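Local coordinates for fimbrial subunit type 1 (Actinomyces oris, PDB 3UXF), which builds the shaft of type 1 fimbriae on the bacterial surface as their major subunit, at residues A[370-375]-A[454-459]; A[86-89]-A[93-96]; A[224-229]-A[328-333]; A[47-52]-A[150-155]; A[427-430]-A[434-437]. All blocks are in the same frame, centred on the assembly; numbering follows the deposited sequence.

From the N terminus, residues 47-52 open the loop that interaction 4 closes at 150-155, spanning much of the N-terminal pilin domain; interaction 2 (86-89 with 93-96) is nested inside it, at the start of helix 91-99. Interaction 3 follows in series: strand 224-229 meets the loop 328-333 nearly a hundred residues later, in the middle of the elongated chain. Interaction 1 then joins loops 370-375 and 454-459 of the prealbumin-like domain, with the small hairpin contact of interaction 5 (427-430 with 434-437) nested within it. No two contacts cross along the chain. Interactions 1 and 2 lie on opposite sides of the chain's centre, about 92 Å apart between centres.

Interaction 1: A[370-375]-A[454-459]; sequences TKYNGA and EGYNLQ
Tyr-372 and Tyr-456 form the aromatic part of this contact. Their ring centroids are 5.4 Å apart and the planes are inclined by 49°, an oblique meeting. CE1 of Tyr-372 does the touching, 3.4 Å from OH and 3.5 Å from CZ of Tyr-456. With CG anti to the carbonyl carbon (chi1 -58°), the end of the Tyr-372 ring approaches Tyr-456, whose CB already points to the other loop.

The hydroxyls do not bond to each other; instead both are hydrogen-bonded to Asp-364, Tyr-372 OH to OD1 and Tyr-456 OH to OD2. One carboxylate thus collects the two phenols, and the backbone N of Leu-366 gives Tyr-372 OH a further bond that fixes its place.

Backbone polar groups are joined through water. One water donates to O of Lys-371 and to O of Glu-454, at 2.7 Å and 2.6 Å, bridging carbonyls that would not bond directly; it also sits in the plane of the Tyr-456 ring, at its edge. A second water donates to O of Asn-373 and accepts from N of Glu-454, the latter at 2.9 Å.

The two phenols and the two waters therefore link the 3-10 turn after strand 344-362 to the loop between strands 444-451 and 463-465, two inter-strand loops joined at one end of the prealbumin-like beta-sandwich domain.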
# COMPACT_ATOMS: atom_id res chain seq x y z
N THR A 370 43.72 22.15 -5.46
CA THR A 370 42.98 23.38 -5.74
C THR A 370 43.05 23.76 -7.22
O THR A 370 42.23 24.53 -7.71
CB THR A 370 43.40 24.58 -4.85
OG1 THR A 370 44.68 25.08 -5.29
CG2 THR A 370 43.45 24.17 -3.40
N LYS A 371 44.01 23.20 -7.95
CA LYS A 371 44.10 23.43 -9.38
C LYS A 371 42.91 22.81 -10.14
O LYS A 371 42.69 23.11 -11.31
CB LYS A 371 45.41 22.86 -9.94
CG LYS A 371 46.67 23.60 -9.44
CD LYS A 371 46.74 25.02 -9.96
CE LYS A 371 47.89 25.80 -9.27
NZ LYS A 371 47.83 27.27 -9.55
N TYR A 372 42.17 21.94 -9.46
CA TYR A 372 40.98 21.31 -10.06
C TYR A 372 39.68 21.97 -9.59
O TYR A 372 38.58 21.48 -9.91
CB TYR A 372 40.97 19.81 -9.75
CG TYR A 372 42.22 19.12 -10.25
CD1 TYR A 372 42.52 19.10 -11.60
CD2 TYR A 372 43.10 18.51 -9.36
CE1 TYR A 372 43.69 18.49 -12.06
CE2 TYR A 372 44.27 17.90 -9.81
CZ TYR A 372 44.54 17.89 -11.16
OH TYR A 372 45.66 17.26 -11.65
N ASN A 373 39.78 23.07 -8.84
CA ASN A 373 38.59 23.87 -8.52
C ASN A 373 38.12 24.71 -9.69
O ASN A 373 38.88 25.02 -10.61
CB ASN A 373 38.91 24.79 -7.33
CG ASN A 373 39.08 24.03 -6.04
OD1 ASN A 373 38.57 22.91 -5.88
ND2 ASN A 373 39.82 24.63 -5.08
N GLY A 374 36.84 25.09 -9.66
CA GLY A 374 36.25 25.90 -10.69
C GLY A 374 35.75 25.15 -11.91
O GLY A 374 35.32 25.76 -12.87
N ALA A 375 35.83 23.83 -11.88
CA ALA A 375 35.22 23.03 -12.91
C ALA A 375 33.71 23.03 -12.64
O ALA A 375 33.29 22.92 -11.49
CB ALA A 375 35.75 21.58 -12.86
N GLU A 454 40.84 25.99 -15.00
CA GLU A 454 41.89 26.70 -15.75
C GLU A 454 43.07 25.77 -16.07
O GLU A 454 43.58 25.09 -15.19
CB GLU A 454 42.38 27.91 -14.94
CG GLU A 454 43.43 28.71 -15.65
CD GLU A 454 43.75 29.97 -14.88
OE1 GLU A 454 43.25 30.09 -13.74
OE2 GLU A 454 44.48 30.84 -15.40
N GLY A 455 43.50 25.76 -17.34
CA GLY A 455 44.62 24.93 -17.75
C GLY A 455 44.23 23.55 -18.24
O GLY A 455 45.10 22.71 -18.51
N TYR A 456 42.92 23.29 -18.30
CA TYR A 456 42.41 21.98 -18.74
C TYR A 456 41.38 22.06 -19.87
O TYR A 456 40.84 23.12 -20.18
CB TYR A 456 41.84 21.20 -17.56
CG TYR A 456 42.89 20.96 -16.52
CD1 TYR A 456 43.68 19.83 -16.56
CD2 TYR A 456 43.13 21.91 -15.55
CE1 TYR A 456 44.65 19.62 -15.63
CE2 TYR A 456 44.12 21.72 -14.62
CZ TYR A 456 44.87 20.58 -14.66
OH TYR A 456 45.88 20.41 -13.74
N ASN A 457 41.13 20.91 -20.50
CA ASN A 457 40.16 20.82 -21.58
C ASN A 457 38.80 20.46 -21.02
O ASN A 457 38.66 19.86 -19.94
CB ASN A 457 40.58 19.72 -22.53
CG ASN A 457 41.69 20.15 -23.44
OD1 ASN A 457 41.49 20.97 -24.37
ND2 ASN A 457 42.89 19.68 -23.16
N LEU A 458 37.78 20.84 -21.79
CA LEU A 458 36.46 20.25 -21.62
C LEU A 458 36.52 18.77 -22.00
O LEU A 458 37.55 18.28 -22.47
CB LEU A 458 35.47 21.00 -22.52
CG LEU A 458 35.11 22.42 -22.05
CD1 LEU A 458 34.59 23.22 -23.26
CD2 LEU A 458 34.06 22.38 -20.94
N GLN A 459 35.43 18.04 -21.79
CA GLN A 459 35.34 16.63 -22.14
C GLN A 459 34.80 16.41 -23.55
O GLN A 459 33.99 17.19 -24.07
CB GLN A 459 34.42 15.88 -21.17
CG GLN A 459 34.91 15.86 -19.75
CD GLN A 459 36.11 15.00 -19.55
OE1 GLN A 459 36.34 14.04 -20.31
NE2 GLN A 459 36.86 15.29 -18.49
O HOH W 1 43.85 25.14 -12.61
O HOH W 2 39.97 26.81 -12.38

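Interaction 2: A[86-89]-A[93-96]; sequences VDLT and GWKT
Gly-93 brings its backbone against the preceding loop, with its CA 4.6 Å from CA of Val-86 and 3.4 Å from O of Asp-87, the latter a CA-H...O contact. The loop carries an Asx turn in the lead-in to helix 91-99: OD1 of Asp-87 accepts from N of Thr-89, and also from OG1 of the same threonine, both arriving from one face of the carboxylate. Thr-90 strengthens the junction, its OG1 bonding both O of Asp-87 and N of Gly-93.

The side chains of Leu-88 and Trp-94 cross at about a right angle. CG of Trp-94, anti to the carbonyl carbon (chi1 -73°), brings the end of the indole back to the loop. CD2 of Leu-88 lies squarely over its five-membered ring, 3.7 Å from the centroid and only 5° off the normal, a CH-pi contact. CD1 reaches further along the indole, to 3.9 Å from CZ2. Both residues also touch Thr-158 of strand 155-159, and the indole meets Trp-170, so the helix start is pressed onto the sandwich of the pilin domain. At the other end of the contact CG1 of Val-86 touches CG2 of Thr-96, three residues, nearly one helical turn, after Gly-93; Leu-110 touches both.

The indole is pinned at its polar atom as well: NE1 of Trp-94 donates to O of Leu-88 at 2.9 Å, bent to 145° at the hydrogen, with the donor tilted from the carbonyl plane.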
# COMPACT_ATOMS: atom_id res chain seq x y z
N VAL A 86 -33.12 -24.07 12.77
CA VAL A 86 -33.48 -25.08 11.79
C VAL A 86 -33.03 -26.42 12.34
O VAL A 86 -31.99 -26.53 12.99
CB VAL A 86 -32.83 -24.86 10.39
CG1 VAL A 86 -33.41 -23.60 9.71
CG2 VAL A 86 -31.32 -24.78 10.51
N ASP A 87 -33.84 -27.44 12.11
CA ASP A 87 -33.50 -28.76 12.62
C ASP A 87 -32.90 -29.58 11.48
O ASP A 87 -33.63 -30.04 10.59
CB ASP A 87 -34.79 -29.44 13.14
CG ASP A 87 -34.54 -30.79 13.78
OD1 ASP A 87 -33.45 -31.37 13.60
OD2 ASP A 87 -35.47 -31.29 14.49
N LEU A 88 -31.58 -29.79 11.51
CA LEU A 88 -30.94 -30.45 10.37
C LEU A 88 -31.08 -31.98 10.47
O LEU A 88 -30.55 -32.73 9.62
CB LEU A 88 -29.47 -30.03 10.24
CG LEU A 88 -29.27 -28.55 9.83
CD1 LEU A 88 -27.81 -28.38 9.43
CD2 LEU A 88 -30.19 -28.18 8.67
N THR A 89 -31.80 -32.46 11.48
CA THR A 89 -32.15 -33.86 11.49
C THR A 89 -33.45 -34.10 10.72
O THR A 89 -33.95 -35.23 10.70
CB THR A 89 -32.26 -34.47 12.91
OG1 THR A 89 -33.43 -33.99 13.57
CG2 THR A 89 -31.04 -34.15 13.76
N GLY A 93 -35.72 -28.71 7.79
CA GLY A 93 -34.67 -27.79 8.22
C GLY A 93 -33.73 -27.46 7.08
O GLY A 93 -33.35 -26.30 6.89
N TRP A 94 -33.35 -28.47 6.30
CA TRP A 94 -32.48 -28.23 5.17
C TRP A 94 -33.20 -27.41 4.11
O TRP A 94 -32.59 -26.56 3.49
CB TRP A 94 -32.03 -29.54 4.54
CG TRP A 94 -31.02 -30.27 5.39
CD1 TRP A 94 -31.27 -31.18 6.38
CD2 TRP A 94 -29.61 -30.08 5.35
NE1 TRP A 94 -30.08 -31.58 6.95
CE2 TRP A 94 -29.05 -30.91 6.34
CE3 TRP A 94 -28.77 -29.29 4.58
CZ2 TRP A 94 -27.66 -31.00 6.57
CZ3 TRP A 94 -27.37 -29.36 4.79
CH2 TRP A 94 -26.85 -30.22 5.79
N LYS A 95 -34.50 -27.66 3.94
CA LYS A 95 -35.31 -26.93 2.97
C LYS A 95 -35.39 -25.44 3.34
O LYS A 95 -35.27 -24.59 2.48
CB LYS A 95 -36.70 -27.58 2.81
CG LYS A 95 -37.67 -26.89 1.83
CD LYS A 95 -37.06 -26.76 0.46
CE LYS A 95 -38.12 -26.47 -0.60
NZ LYS A 95 -38.89 -25.24 -0.26
N THR A 96 -35.59 -25.15 4.63
CA THR A 96 -35.58 -23.76 5.09
C THR A 96 -34.29 -23.06 4.70
O THR A 96 -34.29 -21.92 4.21
CB THR A 96 -35.77 -23.68 6.60
OG1 THR A 96 -37.04 -24.24 6.93
CG2 THR A 96 -35.67 -22.21 7.11

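Interaction 3: A[224-229]-A[328-333]; sequences EVVDRL and FTWDPN
Trp-330 reaches from its loop toward Glu-224 and Val-226 of strand 224-229. From CB its CG runs anti to the backbone N (chi1 179°), which points the indole at the strand. CD1 comes first: OE1 of Glu-224 approaches it in the ring plane, at the edge, 3.5 Å away. NE1 is next, touched by CG2 of Val-226 at 3.5 Å while it is hydrogen-bonded to OG1 of Thr-272. At the ring junction and on the benzene half, CE2 and CZ2 lie under CG1 of Val-226, which is 3.7 Å from CZ2. Both methyls of Val-226 sit on one side of the indole, with N of Pro-332 over the opposite face. The proline ring also meets the glutamate, CG of Pro-332 standing 3.7 Å from OE1 of Glu-224. That carboxylate is held by a salt bridge from OE1 to Arg-222, which also bonds the carbonyls of Phe-328 and Trp-330, and by a hydrogen bond from OE2 to Gln-274. Strand 224-229 runs between strands 269-275 and 312-321, so the loop 328-333 lies across one face of this sheet, with Ile-321 and Thr-272 beside the indole and strand 201-208 behind the other face.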
# COMPACT_ATOMS: atom_id res chain seq x y z
N GLU A 224 -12.51 6.94 6.31
CA GLU A 224 -11.37 7.84 6.31
C GLU A 224 -10.12 7.14 5.80
O GLU A 224 -9.84 6.00 6.16
CB GLU A 224 -11.13 8.41 7.71
CG GLU A 224 -12.26 9.30 8.20
CD GLU A 224 -12.15 9.67 9.67
OE1 GLU A 224 -11.09 9.41 10.27
OE2 GLU A 224 -13.12 10.21 10.22
N VAL A 225 -9.38 7.84 4.95
CA VAL A 225 -8.11 7.36 4.44
C VAL A 225 -7.05 8.26 5.08
O VAL A 225 -7.07 9.47 4.89
CB VAL A 225 -8.03 7.46 2.91
CG1 VAL A 225 -6.66 7.04 2.42
CG2 VAL A 225 -9.11 6.60 2.28
N VAL A 226 -6.16 7.66 5.85
CA VAL A 226 -5.19 8.43 6.63
C VAL A 226 -3.82 8.21 6.05
O VAL A 226 -3.42 7.08 5.78
CB VAL A 226 -5.19 7.99 8.11
CG1 VAL A 226 -4.17 8.83 8.92
CG2 VAL A 226 -6.62 8.18 8.69
N ASP A 227 -3.08 9.31 5.84
CA ASP A 227 -1.74 9.17 5.36
C ASP A 227 -0.77 9.67 6.43
O ASP A 227 -0.89 10.80 6.94
CB ASP A 227 -1.55 9.96 4.07
CG ASP A 227 -0.26 9.63 3.43
OD1 ASP A 227 0.81 9.92 4.00
OD2 ASP A 227 -0.31 9.07 2.33
N ARG A 228 0.19 8.82 6.77
CA ARG A 228 1.27 9.22 7.67
C ARG A 228 2.37 9.86 6.84
O ARG A 228 3.07 9.18 6.09
CB ARG A 228 1.80 8.04 8.47
CG ARG A 228 2.85 8.49 9.49
CD ARG A 228 3.36 7.30 10.30
NE ARG A 228 4.26 6.50 9.49
CZ ARG A 228 4.87 5.41 9.93
NH1 ARG A 228 4.64 4.99 11.18
NH2 ARG A 228 5.68 4.72 9.15
N LEU A 229 2.52 11.17 6.99
CA LEU A 229 3.40 11.96 6.12
C LEU A 229 4.74 12.22 6.78
O LEU A 229 4.82 12.68 7.91
CB LEU A 229 2.80 13.34 5.87
CG LEU A 229 1.51 13.40 5.05
CD1 LEU A 229 0.85 14.75 5.15
CD2 LEU A 229 1.88 13.08 3.59
N PHE A 328 -11.59 2.16 16.27
CA PHE A 328 -10.80 3.13 15.50
C PHE A 328 -10.86 4.48 16.19
O PHE A 328 -11.72 5.33 15.88
CB PHE A 328 -11.31 3.22 14.06
CG PHE A 328 -11.30 1.91 13.31
CD1 PHE A 328 -10.10 1.25 13.02
CD2 PHE A 328 -12.49 1.32 12.90
CE1 PHE A 328 -10.10 0.03 12.34
CE2 PHE A 328 -12.49 0.11 12.20
CZ PHE A 328 -11.29 -0.53 11.93
N THR A 329 -9.95 4.71 17.13
CA THR A 329 -10.03 5.93 17.92
C THR A 329 -9.33 7.13 17.29
O THR A 329 -9.41 8.23 17.81
CB THR A 329 -9.46 5.72 19.32
OG1 THR A 329 -8.13 5.21 19.21
CG2 THR A 329 -10.33 4.69 20.09
N TRP A 330 -8.68 6.94 16.14
CA TRP A 330 -8.14 8.06 15.39
C TRP A 330 -9.02 9.30 15.37
O TRP A 330 -10.20 9.25 15.06
CB TRP A 330 -7.91 7.63 13.94
CG TRP A 330 -7.36 8.71 13.05
CD1 TRP A 330 -8.00 9.31 12.01
CD2 TRP A 330 -6.06 9.31 13.13
NE1 TRP A 330 -7.16 10.24 11.42
CE2 TRP A 330 -5.97 10.25 12.10
CE3 TRP A 330 -4.97 9.13 13.98
CZ2 TRP A 330 -4.83 11.01 11.88
CZ3 TRP A 330 -3.82 9.88 13.75
CH2 TRP A 330 -3.77 10.81 12.71
N ASP A 331 -8.42 10.44 15.69
CA ASP A 331 -9.10 11.72 15.54
C ASP A 331 -8.25 12.57 14.60
O ASP A 331 -7.13 12.95 14.93
CB ASP A 331 -9.16 12.41 16.90
CG ASP A 331 -9.76 13.78 16.82
OD1 ASP A 331 -9.98 14.33 15.71
OD2 ASP A 331 -10.03 14.34 17.91
N PRO A 332 -8.74 12.83 13.38
CA PRO A 332 -7.89 13.46 12.37
C PRO A 332 -7.32 14.80 12.80
O PRO A 332 -6.30 15.24 12.28
CB PRO A 332 -8.84 13.70 11.18
CG PRO A 332 -10.01 12.80 11.42
CD PRO A 332 -10.06 12.40 12.86
N ASN A 333 -8.02 15.46 13.71
CA ASN A 333 -7.62 16.76 14.18
C ASN A 333 -6.72 16.68 15.39
O ASN A 333 -6.12 17.68 15.76
CB ASN A 333 -8.87 17.59 14.54
CG ASN A 333 -9.51 18.18 13.32
OD1 ASN A 333 -8.90 18.99 12.63
ND2 ASN A 333 -10.73 17.75 13.01

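Interaction 4: A[47-52]-A[150-155]; sequences VHKCEQ and IPAEDF
Lys-49 extends its ammonium group to the loop 150-155, and one direct hydrogen bond carries the polar contact: NZ donates to O of Ile-150 at 2.8 Å, lying in the carbonyl plane with a C=O...N angle of 152°. The torsions take it there, with CG anti to the backbone N (chi1 177°) and a single bend at chi2 before the chain straightens. NZ also makes a salt bridge to OE1 of Glu-142. The same oxygen accepts from N of Ala-152, so this carboxylate draws lysine and loop together; NZ of Lys-49 and N of Ala-152, both donors, merely lie side by side at 3.4 Å.

In the pilin D1 domain the contact spans a beta sandwich: residues 47-52 include the end of strand 44-48 in one sheet and run on from it, and the loop 150-155 leads into strand 155-159 of the other. Cys-50, in disulfide with Cys-71, follows Lys-49 directly.

The remaining approaches are looser. CB of Ala-152 is a methyl beside the ammonium, 4.1 Å from NZ of Lys-49, and Phe-79 of strand 78-84 touches both residues. Further along, Val-47 and Phe-155 only approach each other, both resting against Val-176 of strand 170-176.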
# COMPACT_ATOMS: atom_id res chain seq x y z
N VAL A 47 -12.47 -22.69 11.89
CA VAL A 47 -12.44 -21.52 11.00
C VAL A 47 -10.97 -21.11 10.82
O VAL A 47 -10.28 -20.93 11.81
CB VAL A 47 -13.25 -20.37 11.64
CG1 VAL A 47 -13.34 -19.12 10.70
CG2 VAL A 47 -14.67 -20.87 11.97
N HIS A 48 -10.52 -21.02 9.57
CA HIS A 48 -9.12 -20.68 9.27
C HIS A 48 -9.05 -19.19 8.90
O HIS A 48 -9.60 -18.80 7.87
CB HIS A 48 -8.65 -21.52 8.09
CG HIS A 48 -8.54 -22.99 8.39
ND1 HIS A 48 -7.34 -23.64 8.49
CD2 HIS A 48 -9.50 -23.92 8.62
CE1 HIS A 48 -7.55 -24.92 8.77
NE2 HIS A 48 -8.85 -25.11 8.86
N LYS A 49 -8.41 -18.39 9.75
CA LYS A 49 -8.31 -16.95 9.51
C LYS A 49 -6.95 -16.65 8.88
O LYS A 49 -5.91 -16.95 9.46
CB LYS A 49 -8.50 -16.18 10.82
CG LYS A 49 -8.33 -14.64 10.65
CD LYS A 49 -9.49 -14.03 9.87
CE LYS A 49 -9.22 -12.51 9.63
NZ LYS A 49 -10.38 -11.90 8.95
N CYS A 50 -7.00 -16.07 7.68
CA CYS A 50 -5.81 -15.84 6.85
C CYS A 50 -5.78 -14.39 6.41
O CYS A 50 -6.82 -13.77 6.23
CB CYS A 50 -5.88 -16.74 5.61
SG CYS A 50 -6.08 -18.51 5.97
N GLU A 51 -4.59 -13.84 6.21
CA GLU A 51 -4.47 -12.43 5.82
C GLU A 51 -5.08 -12.16 4.45
O GLU A 51 -5.73 -11.13 4.26
CB GLU A 51 -2.99 -12.02 5.77
CG GLU A 51 -2.33 -11.93 7.10
CD GLU A 51 -0.99 -11.17 7.03
OE1 GLU A 51 -0.65 -10.65 5.95
OE2 GLU A 51 -0.28 -11.10 8.06
N GLN A 52 -4.85 -13.09 3.52
CA GLN A 52 -5.33 -13.00 2.14
C GLN A 52 -6.31 -14.10 1.79
O GLN A 52 -6.12 -15.26 2.18
CB GLN A 52 -4.15 -13.11 1.16
CG GLN A 52 -3.23 -11.91 1.18
CD GLN A 52 -3.98 -10.62 0.91
OE1 GLN A 52 -3.74 -9.60 1.56
NE2 GLN A 52 -4.90 -10.66 -0.06
N ILE A 150 -8.32 -7.15 8.08
CA ILE A 150 -9.57 -7.09 7.34
C ILE A 150 -10.59 -8.14 7.84
O ILE A 150 -10.26 -9.32 7.87
CB ILE A 150 -9.31 -7.34 5.85
CG1 ILE A 150 -8.37 -6.25 5.31
CG2 ILE A 150 -10.62 -7.28 5.04
CD1 ILE A 150 -7.81 -6.57 3.94
N PRO A 151 -11.81 -7.71 8.22
CA PRO A 151 -12.76 -8.70 8.74
C PRO A 151 -13.20 -9.69 7.68
O PRO A 151 -13.31 -9.37 6.48
CB PRO A 151 -13.99 -7.86 9.11
CG PRO A 151 -13.53 -6.48 9.19
CD PRO A 151 -12.38 -6.36 8.22
N ALA A 152 -13.48 -10.91 8.13
CA ALA A 152 -14.17 -11.88 7.28
C ALA A 152 -15.64 -11.52 7.04
O ALA A 152 -16.29 -10.88 7.87
CB ALA A 152 -14.07 -13.29 7.92
N GLU A 153 -16.18 -11.99 5.91
CA GLU A 153 -17.62 -11.86 5.67
C GLU A 153 -18.36 -12.88 6.50
O GLU A 153 -17.88 -13.98 6.65
CB GLU A 153 -17.93 -12.14 4.21
CG GLU A 153 -17.39 -11.06 3.28
CD GLU A 153 -18.02 -11.10 1.89
OE1 GLU A 153 -18.34 -12.22 1.39
OE2 GLU A 153 -18.19 -9.99 1.31
N ASP A 154 -19.51 -12.49 7.02
CA ASP A 154 -20.38 -13.45 7.73
C ASP A 154 -20.77 -14.58 6.78
O ASP A 154 -20.95 -14.38 5.56
CB ASP A 154 -21.68 -12.79 8.21
CG ASP A 154 -21.49 -11.78 9.33
OD1 ASP A 154 -20.39 -11.64 9.90
OD2 ASP A 154 -22.51 -11.14 9.67
N PHE A 155 -21.00 -15.77 7.35
CA PHE A 155 -21.38 -16.87 6.51
C PHE A 155 -22.15 -17.90 7.33
O PHE A 155 -22.15 -17.83 8.57
CB PHE A 155 -20.16 -17.49 5.82
CG PHE A 155 -19.18 -18.12 6.76
CD1 PHE A 155 -19.23 -19.49 7.02
CD2 PHE A 155 -18.18 -17.36 7.36
CE1 PHE A 155 -18.33 -20.08 7.87
CE2 PHE A 155 -17.27 -17.95 8.21
CZ PHE A 155 -17.35 -19.32 8.48

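Interaction 5: A[427-430]-A[434-437]; sequences ANDY and AKKD
Tyr-430 turns one face of its ring to the backbone of Ala-434 and Lys-435. C of Ala-434 stands over the ring centre, 3.8 Å above the plane, and N of Lys-435 lies nearer the rim at 3.5 Å. CG anti to the backbone N (chi1 -155°) lays the phenol along the opposing strand instead of out from it. The ring also takes part in a cation-pi contact with Lys-352. The other flat group, the carboxylate of Asp-429, has OD2 3.5 Å from CE of Lys-435, whereas its OD1 is hydrogen-bonded to N of Ala-469, at the start of helix 469-472.

Between the strands, Tyr-430 and Lys-435 are an antiparallel non-hydrogen-bonded pair with both side chains on one face. They belong to a small beta hairpin that follows a type I turn from Ala-427 to Tyr-430. Its backbone bond here runs from N of Lys-436 to O of Asp-429, 2.8 Å long and nearly straight at 169°. CA-H...O contacts reinforce it, as from CA of Tyr-430 to O of Ala-434.

Lys-436 sends its NZ elsewhere, to a salt bridge with Asp-443. NZ of Lys-435 stays 4.4 Å from OD2 of Asp-429, beyond a salt bridge, so between these two segments the contact is carried chiefly by the backbone bond and the ring face, with charge attraction probably a minor addition.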
# COMPACT_ATOMS: atom_id res chain seq x y z
N ALA A 427 17.74 7.01 -6.99
CA ALA A 427 18.43 5.83 -7.48
C ALA A 427 17.94 5.44 -8.86
O ALA A 427 16.75 5.47 -9.13
CB ALA A 427 18.24 4.68 -6.51
N ASN A 428 18.87 5.07 -9.74
CA ASN A 428 18.50 4.64 -11.08
C ASN A 428 17.80 3.29 -11.05
O ASN A 428 17.02 2.96 -11.94
CB ASN A 428 19.74 4.52 -11.98
CG ASN A 428 20.45 5.85 -12.17
OD1 ASN A 428 21.42 6.14 -11.50
ND2 ASN A 428 19.96 6.64 -13.11
N ASP A 429 18.10 2.50 -10.02
CA ASP A 429 17.56 1.15 -9.92
C ASP A 429 16.43 0.99 -8.91
O ASP A 429 16.10 -0.12 -8.52
CB ASP A 429 18.68 0.15 -9.62
CG ASP A 429 19.33 0.39 -8.27
OD1 ASP A 429 19.06 1.43 -7.65
OD2 ASP A 429 20.11 -0.48 -7.83
N TYR A 430 15.84 2.10 -8.49
CA TYR A 430 14.70 2.06 -7.58
C TYR A 430 13.83 3.25 -7.92
O TYR A 430 14.20 4.39 -7.69
CB TYR A 430 15.15 2.10 -6.12
CG TYR A 430 14.15 1.49 -5.15
CD1 TYR A 430 14.38 0.25 -4.59
CD2 TYR A 430 12.99 2.17 -4.80
CE1 TYR A 430 13.48 -0.31 -3.70
CE2 TYR A 430 12.09 1.62 -3.91
CZ TYR A 430 12.33 0.38 -3.37
OH TYR A 430 11.44 -0.17 -2.48
N ALA A 434 9.49 0.64 -6.41
CA ALA A 434 9.99 -0.73 -6.54
C ALA A 434 11.40 -0.75 -7.06
O ALA A 434 11.81 0.09 -7.86
CB ALA A 434 9.08 -1.50 -7.45
N LYS A 435 12.16 -1.74 -6.62
CA LYS A 435 13.46 -2.02 -7.23
C LYS A 435 13.29 -2.38 -8.69
O LYS A 435 12.41 -3.20 -9.03
CB LYS A 435 14.07 -3.23 -6.49
CG LYS A 435 15.47 -3.65 -6.98
CD LYS A 435 16.56 -2.74 -6.44
CE LYS A 435 17.96 -3.11 -6.98
NZ LYS A 435 18.54 -4.31 -6.28
N LYS A 436 14.11 -1.76 -9.55
CA LYS A 436 14.11 -2.06 -10.97
C LYS A 436 15.09 -3.21 -11.08
O LYS A 436 16.30 -3.04 -10.92
CB LYS A 436 14.58 -0.86 -11.79
CG LYS A 436 14.29 -0.98 -13.26
CD LYS A 436 14.51 0.36 -14.00
CE LYS A 436 14.06 0.24 -15.46
NZ LYS A 436 14.96 -0.62 -16.36
N ASP A 437 14.56 -4.40 -11.30
CA ASP A 437 15.34 -5.59 -11.19
C ASP A 437 16.36 -5.65 -12.32
O ASP A 437 17.55 -5.93 -12.08
CB ASP A 437 14.36 -6.79 -11.22
CG ASP A 437 15.03 -8.10 -10.86
OD1 ASP A 437 15.98 -8.52 -11.58
OD2 ASP A 437 14.62 -8.67 -9.83